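PDB 3BYQ: uncharacterized protein DUF1185 from Bordetella bronchiseptica RB50, which is of unknown function but adopts a variant of the Bacillus chorismate mutase fold and possibly takes part in amino-acid metabolism. Local coordinates for residues 132-137 against 165-170; 51-56 against 160-165. One frame throughout, in Å; residues are numbered along the deposited sequence.

Contact 1. Residues 132-137 against 165-170; sequences VPVHYI and ALVMGT. With EDO (1,2-ethanediol), chain T.
On the curled mixed sheet of this variant chorismate mutase fold, V132 and V134 of strand 130-136 meet V167 of strand 161-169. Both strands pair antiparallel with strand 79-86, so they run in the same general direction, though clearly splayed; the CA atoms of V134 and V167 are 7.7 Å apart, and side chains alone join them. V167 is the hub, with CG1 anti to the backbone N (chi1 177°) and its two methyls divided between the two partners. V167 CG1 touches V134 CG1 at 3.7 Å, the V134 side chain standing roughly perpendicular to that of V167. V167 CG2 lies 4.0 Å from V132 CG1, where the two side chains pass alongside each other, head to tail. V132 and V134 also rest on S81 of the shared strand, while V167 packs on I149. At the end of strand 161-169, T170 holds an ethanediol, probably from the crystallisation liquor: ethanediol O2 donates to T170 O at 2.7 Å, and O1 is hydrogen-bonded to T170 OG1, also at 2.7 Å. The contact between the strands is thus purely apolar: methyl-to-methyl packing joins them, while the directional backbone bonds of V132 and V134 go to I149 and N147.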
loop_
_atom_site.group_PDB
_atom_site.type_symbol
_atom_site.label_atom_id
_atom_site.label_comp_id
_atom_site.label_asym_id
_atom_site.label_seq_id
_atom_site.Cartn_x
_atom_site.Cartn_y
_atom_site.Cartn_z
ATOM N N VAL B 132 11.210 -6.229 9.984
ATOM C CA VAL B 132 11.631 -7.215 10.999
ATOM C C VAL B 132 12.868 -6.732 11.731
ATOM O O VAL B 132 13.908 -6.497 11.118
ATOM C CB VAL B 132 11.915 -8.614 10.363
ATOM C CG1 VAL B 132 12.289 -9.647 11.486
ATOM C CG2 VAL B 132 10.688 -9.073 9.573
ATOM N N PRO B 133 12.777 -6.577 13.036
ATOM C CA PRO B 133 13.920 -6.001 13.722
ATOM C C PRO B 133 14.913 -7.056 14.111
ATOM O O PRO B 133 14.530 -8.165 14.470
ATOM C CB PRO B 133 13.288 -5.424 14.984
ATOM C CG PRO B 133 12.168 -6.342 15.254
ATOM C CD PRO B 133 11.606 -6.689 13.935
ATOM N N VAL B 134 16.192 -6.695 14.050
ATOM C CA VAL B 134 17.259 -7.598 14.444
ATOM C C VAL B 134 18.134 -7.017 15.530
ATOM O O VAL B 134 18.193 -5.793 15.764
ATOM C CB VAL B 134 18.205 -7.995 13.248
ATOM C CG1 VAL B 134 17.422 -8.596 12.108
ATOM C CG2 VAL B 134 19.045 -6.790 12.719
ATOM N N HIS B 135 18.783 -7.912 16.258
ATOM C CA HIS B 135 19.786 -7.486 17.218
ATOM C C HIS B 135 20.918 -8.497 17.322
ATOM O O HIS B 135 20.880 -9.577 16.689
ATOM C CB HIS B 135 19.207 -7.041 18.548
ATOM C CG HIS B 135 18.566 -8.112 19.363
ATOM N ND1 HIS B 135 17.316 -7.948 19.921
ATOM C CD2 HIS B 135 19.032 -9.306 19.816
ATOM C CE1 HIS B 135 17.026 -9.013 20.654
ATOM N NE2 HIS B 135 18.043 -9.856 20.604
ATOM N N TYR B 136 21.946 -8.090 18.062
ATOM C CA TYR B 136 23.180 -8.912 18.205
ATOM C C TYR B 136 22.904 -10.231 18.885
ATOM O O TYR B 136 22.286 -10.308 19.963
ATOM C CB TYR B 136 24.229 -8.118 18.970
ATOM C CG TYR B 136 25.604 -8.720 19.094
ATOM C CD1 TYR B 136 26.309 -9.134 17.993
ATOM C CD2 TYR B 136 26.227 -8.748 20.318
ATOM C CE1 TYR B 136 27.600 -9.630 18.134
ATOM C CE2 TYR B 136 27.502 -9.219 20.472
ATOM C CZ TYR B 136 28.195 -9.654 19.374
ATOM O OH TYR B 136 29.475 -10.156 19.489
ATOM N N ILE B 137 23.489 -11.279 18.306
ATOM C CA ILE B 137 23.181 -12.656 18.750
ATOM C C ILE B 137 23.759 -13.014 20.116
ATOM O O ILE B 137 23.289 -13.962 20.744
ATOM C CB ILE B 137 23.593 -13.724 17.706
ATOM C CG1 ILE B 137 25.086 -13.889 17.548
ATOM C CG2 ILE B 137 22.865 -13.453 16.317
ATOM C CD1 ILE B 137 25.409 -15.109 16.666
ATOM N N ALA B 165 9.292 -16.873 8.761
ATOM C CA ALA B 165 10.573 -16.343 8.342
ATOM C C ALA B 165 11.630 -16.272 9.419
ATOM O O ALA B 165 11.313 -16.073 10.622
ATOM C CB ALA B 165 10.358 -14.906 7.777
ATOM N N LEU B 166 12.873 -16.418 8.972
ATOM C CA LEU B 166 14.028 -16.190 9.842
ATOM C C LEU B 166 14.898 -15.169 9.141
ATOM O O LEU B 166 14.927 -15.096 7.900
ATOM C CB LEU B 166 14.826 -17.459 10.071
ATOM C CG LEU B 166 14.107 -18.574 10.844
ATOM C CD1 LEU B 166 14.987 -19.806 10.964
ATOM C CD2 LEU B 166 13.681 -18.078 12.201
ATOM N N VAL B 167 15.622 -14.411 9.939
ATOM C CA VAL B 167 16.551 -13.409 9.464
ATOM C C VAL B 167 17.905 -13.582 10.142
ATOM O O VAL B 167 17.981 -13.830 11.323
ATOM C CB VAL B 167 16.040 -11.982 9.745
ATOM C CG1 VAL B 167 17.073 -10.910 9.300
ATOM C CG2 VAL B 167 14.691 -11.755 9.073
HETATM N N MSE B 168 18.969 -13.463 9.338
HETATM C CA MSE B 168 20.345 -13.371 9.845
HETATM C C MSE B 168 21.076 -12.264 9.118
HETATM O O MSE B 168 20.770 -11.959 7.960
HETATM C CB MSE B 168 21.150 -14.650 9.702
HETATM C CG MSE B 168 20.590 -15.833 10.513
HETATM SE SE MSE B 168 21.767 -17.344 10.271
HETATM C CE MSE B 168 20.594 -18.699 10.979
ATOM N N GLY B 169 22.055 -11.711 9.802
ATOM C CA GLY B 169 22.864 -10.618 9.270
ATOM C C GLY B 169 24.282 -10.661 9.788
ATOM O O GLY B 169 24.567 -11.337 10.774
ATOM N N THR B 170 25.143 -9.887 9.119
ATOM C CA THR B 170 26.606 -9.994 9.289
ATOM C C THR B 170 27.303 -8.961 10.169
ATOM O O THR B 170 28.484 -9.135 10.489
ATOM C CB THR B 170 27.304 -9.965 7.925
ATOM O OG1 THR B 170 27.068 -8.686 7.311
ATOM C CG2 THR B 170 26.788 -11.077 7.071
HETATM C C1 EDO T . 30.011 -6.690 7.590
HETATM O O1 EDO T . 28.713 -6.704 8.178
HETATM C C2 EDO T . 31.105 -7.136 8.557
HETATM O O2 EDO T . 30.543 -7.502 9.810
#

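Contact 2. Residues 51-56 against 160-165; sequences MPFMAE and REILFA. With EDO (1,2-ethanediol), chain I.
F53 projects from the first turn of helix 51-72 and overlaps the end of I162 with one edge of its ring, reaching in from the helix as I162 reaches out from the strand. I162 CD1 sits near the ring plane, 3.8 Å from F53 CZ and 3.9 Å from F53 CE2, so the methyl meets the rim and not the pi face. F53 is extended away from the helix, its CG lying trans to N (chi1 -176°), and so helps to span the 12.3 Å between F53 CA and I162 CA. I162 CG1 stands anti to the carbonyl carbon (chi1 -49°), and the branch carries CD1 out to the phenyl rim.

F164, two residues along the strand, makes a longer contact, its CE2 being 4.5 Å from F53 CZ. F53 CZ approaches the F164 ring at its edge. One face of F164 is taken by its strand neighbour: I162 CG2 stands 3.4 Å above the ring plane, offset toward the rim. The two branches of I162 therefore serve different rings, CD1 the edge of F53 and CG2 the face of F164.

This is helix-on-sheet packing, helix 51-72 lying against the face of the mixed sheet to which I162 and F164 point. The same apolar layer includes Y42, edge-to-face with F53, W98, stacked with F164, and L57 and L60 of the helix.

R160, just before the strand, faces a polar subunit boundary. Its NH1 makes a long, weak but straight hydrogen bond to O1 of an ethanediol, 3.4 Å with an N-H...O angle of 177°; this ethanediol is also hydrogen-bonded to R160 of the third subunit and D89 of the fourth subunit. The guanidinium also forms salt bridges with D89 of its own chain and D89 of the third subunit, which probably stabilise its positive charge.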
loop_
_atom_site.group_PDB
_atom_site.type_symbol
_atom_site.label_atom_id
_atom_site.label_comp_id
_atom_site.label_asym_id
_atom_site.label_seq_id
_atom_site.Cartn_x
_atom_site.Cartn_y
_atom_site.Cartn_z
HETATM N N MSE B 51 -0.031 -27.426 20.157
HETATM C CA MSE B 51 1.297 -27.922 20.582
HETATM C C MSE B 51 1.936 -28.872 19.566
HETATM O O MSE B 51 3.133 -28.753 19.298
HETATM C CB MSE B 51 1.248 -28.509 21.996
HETATM C CG MSE B 51 0.701 -27.559 23.025
HETATM SE SE MSE B 51 1.697 -25.900 23.149
HETATM C CE MSE B 51 3.161 -26.607 24.164
ATOM N N PRO B 52 1.167 -29.816 18.981
ATOM C CA PRO B 52 1.743 -30.657 17.939
ATOM C C PRO B 52 2.293 -29.880 16.741
ATOM O O PRO B 52 3.374 -30.191 16.244
ATOM C CB PRO B 52 0.573 -31.557 17.534
ATOM C CG PRO B 52 -0.237 -31.665 18.789
ATOM C CD PRO B 52 -0.163 -30.309 19.386
ATOM N N PHE B 53 1.558 -28.856 16.322
ATOM C CA PHE B 53 1.956 -27.997 15.196
ATOM C C PHE B 53 3.265 -27.283 15.536
ATOM O O PHE B 53 4.234 -27.300 14.767
ATOM C CB PHE B 53 0.808 -27.016 14.910
ATOM C CG PHE B 53 1.009 -26.113 13.704
ATOM C CD1 PHE B 53 1.381 -26.620 12.471
ATOM C CD2 PHE B 53 0.673 -24.783 13.787
ATOM C CE1 PHE B 53 1.488 -25.794 11.356
ATOM C CE2 PHE B 53 0.793 -23.954 12.688
ATOM C CZ PHE B 53 1.188 -24.472 11.451
HETATM N N MSE B 54 3.319 -26.720 16.725
HETATM C CA MSE B 54 4.521 -26.003 17.183
HETATM C C MSE B 54 5.730 -26.922 17.203
HETATM O O MSE B 54 6.837 -26.541 16.815
HETATM C CB MSE B 54 4.301 -25.370 18.547
HETATM C CG MSE B 54 5.385 -24.440 18.945
HETATM SE SE MSE B 54 4.944 -23.403 20.496
HETATM C CE MSE B 54 5.049 -24.792 21.806
ATOM N N ALA B 55 5.502 -28.160 17.632
ATOM C CA ALA B 55 6.567 -29.171 17.697
ATOM C C ALA B 55 7.101 -29.528 16.323
ATOM O O ALA B 55 8.327 -29.551 16.095
ATOM C CB ALA B 55 6.071 -30.445 18.410
ATOM N N GLU B 56 6.199 -29.779 15.389
ATOM C CA GLU B 56 6.625 -30.150 14.042
ATOM C C GLU B 56 7.336 -29.013 13.292
ATOM O O GLU B 56 8.264 -29.250 12.523
ATOM C CB GLU B 56 5.493 -30.691 13.190
ATOM C CG GLU B 56 6.069 -31.441 11.992
ATOM C CD GLU B 56 5.036 -31.943 11.014
ATOM O OE1 GLU B 56 3.825 -31.985 11.377
ATOM O OE2 GLU B 56 5.483 -32.313 9.887
ATOM N N ARG B 160 -5.717 -18.806 4.041
ATOM C CA ARG B 160 -5.574 -20.088 4.735
ATOM C C ARG B 160 -4.130 -20.594 4.767
ATOM O O ARG B 160 -3.869 -21.783 4.835
ATOM C CB ARG B 160 -6.545 -21.104 4.105
ATOM C CG ARG B 160 -7.997 -20.641 4.217
ATOM C CD ARG B 160 -8.980 -21.590 3.614
ATOM N NE ARG B 160 -9.062 -21.420 2.176
ATOM C CZ ARG B 160 -9.536 -20.326 1.595
ATOM N NH1 ARG B 160 -9.925 -19.274 2.317
ATOM N NH2 ARG B 160 -9.571 -20.271 0.284
ATOM N N GLU B 161 -3.216 -19.640 4.725
ATOM C CA GLU B 161 -1.773 -19.890 4.793
ATOM C C GLU B 161 -1.111 -19.122 5.907
ATOM O O GLU B 161 -1.705 -18.260 6.562
ATOM C CB GLU B 161 -1.090 -19.507 3.494
ATOM C CG GLU B 161 -1.617 -20.233 2.296
ATOM C CD GLU B 161 -0.882 -19.891 1.040
ATOM O OE1 GLU B 161 -0.629 -18.672 0.811
ATOM O OE2 GLU B 161 -0.631 -20.826 0.231
ATOM N N ILE B 162 0.139 -19.490 6.128
ATOM C CA ILE B 162 1.033 -18.784 7.067
ATOM C C ILE B 162 2.402 -18.660 6.431
ATOM O O ILE B 162 2.854 -19.590 5.729
ATOM C CB ILE B 162 1.243 -19.505 8.426
ATOM C CG1 ILE B 162 -0.082 -19.947 9.063
ATOM C CG2 ILE B 162 2.067 -18.580 9.406
ATOM C CD1 ILE B 162 0.064 -21.084 10.153
ATOM N N LEU B 163 2.998 -17.478 6.590
ATOM C CA LEU B 163 4.368 -17.197 6.130
ATOM C C LEU B 163 5.238 -17.132 7.370
ATOM O O LEU B 163 4.958 -16.379 8.314
ATOM C CB LEU B 163 4.399 -15.866 5.349
ATOM C CG LEU B 163 5.743 -15.492 4.689
ATOM C CD1 LEU B 163 5.496 -14.370 3.656
ATOM C CD2 LEU B 163 6.754 -15.009 5.713
ATOM N N PHE B 164 6.227 -18.016 7.423
ATOM C CA PHE B 164 7.209 -18.053 8.509
ATOM C C PHE B 164 8.559 -17.646 7.964
ATOM O O PHE B 164 8.939 -18.065 6.887
ATOM C CB PHE B 164 7.302 -19.459 9.105
ATOM C CG PHE B 164 6.070 -19.893 9.891
ATOM C CD1 PHE B 164 5.724 -19.225 11.059
ATOM C CD2 PHE B 164 5.331 -20.996 9.524
ATOM C CE1 PHE B 164 4.639 -19.614 11.816
ATOM C CE2 PHE B 164 4.225 -21.407 10.287
ATOM C CZ PHE B 164 3.887 -20.696 11.436
ATOM N N ALA B 165 9.292 -16.873 8.761
ATOM C CA ALA B 165 10.573 -16.343 8.342
ATOM C C ALA B 165 11.630 -16.272 9.419
ATOM O O ALA B 165 11.313 -16.073 10.622
ATOM C CB ALA B 165 10.358 -14.906 7.777
HETATM C C1 EDO I . -11.123 -15.554 1.748
HETATM O O1 EDO I . -11.087 -16.494 0.659
HETATM C C2 EDO I . -12.544 -15.466 2.281
HETATM O O2 EDO I . -13.388 -15.040 1.209
#

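Overall arrangement
Contacts 1 and 2 lie on the two faces of strand 161-169, their centres about 20 Å apart. A165 belongs to both segment pairs, and its carbonyl oxygen is hydrogen-bonded to W98 NE1. Alternation along the strand divides the work: V167 turns to strand 130-136 in contact 1, while I162 and F164 turn to helix 51-72 in contact 2. L166 and M168 continue that helix-facing row on A65, L68 and V69. Contact 1 is the more central, about 6 Å from the chain centre against about 14 Å for contact 2. The ethanediols sit at T170 and R160, beyond opposite ends of the strand. Both segment pairs reach the second subunit, through P133 and H135 in one and M51 and M54 in the other.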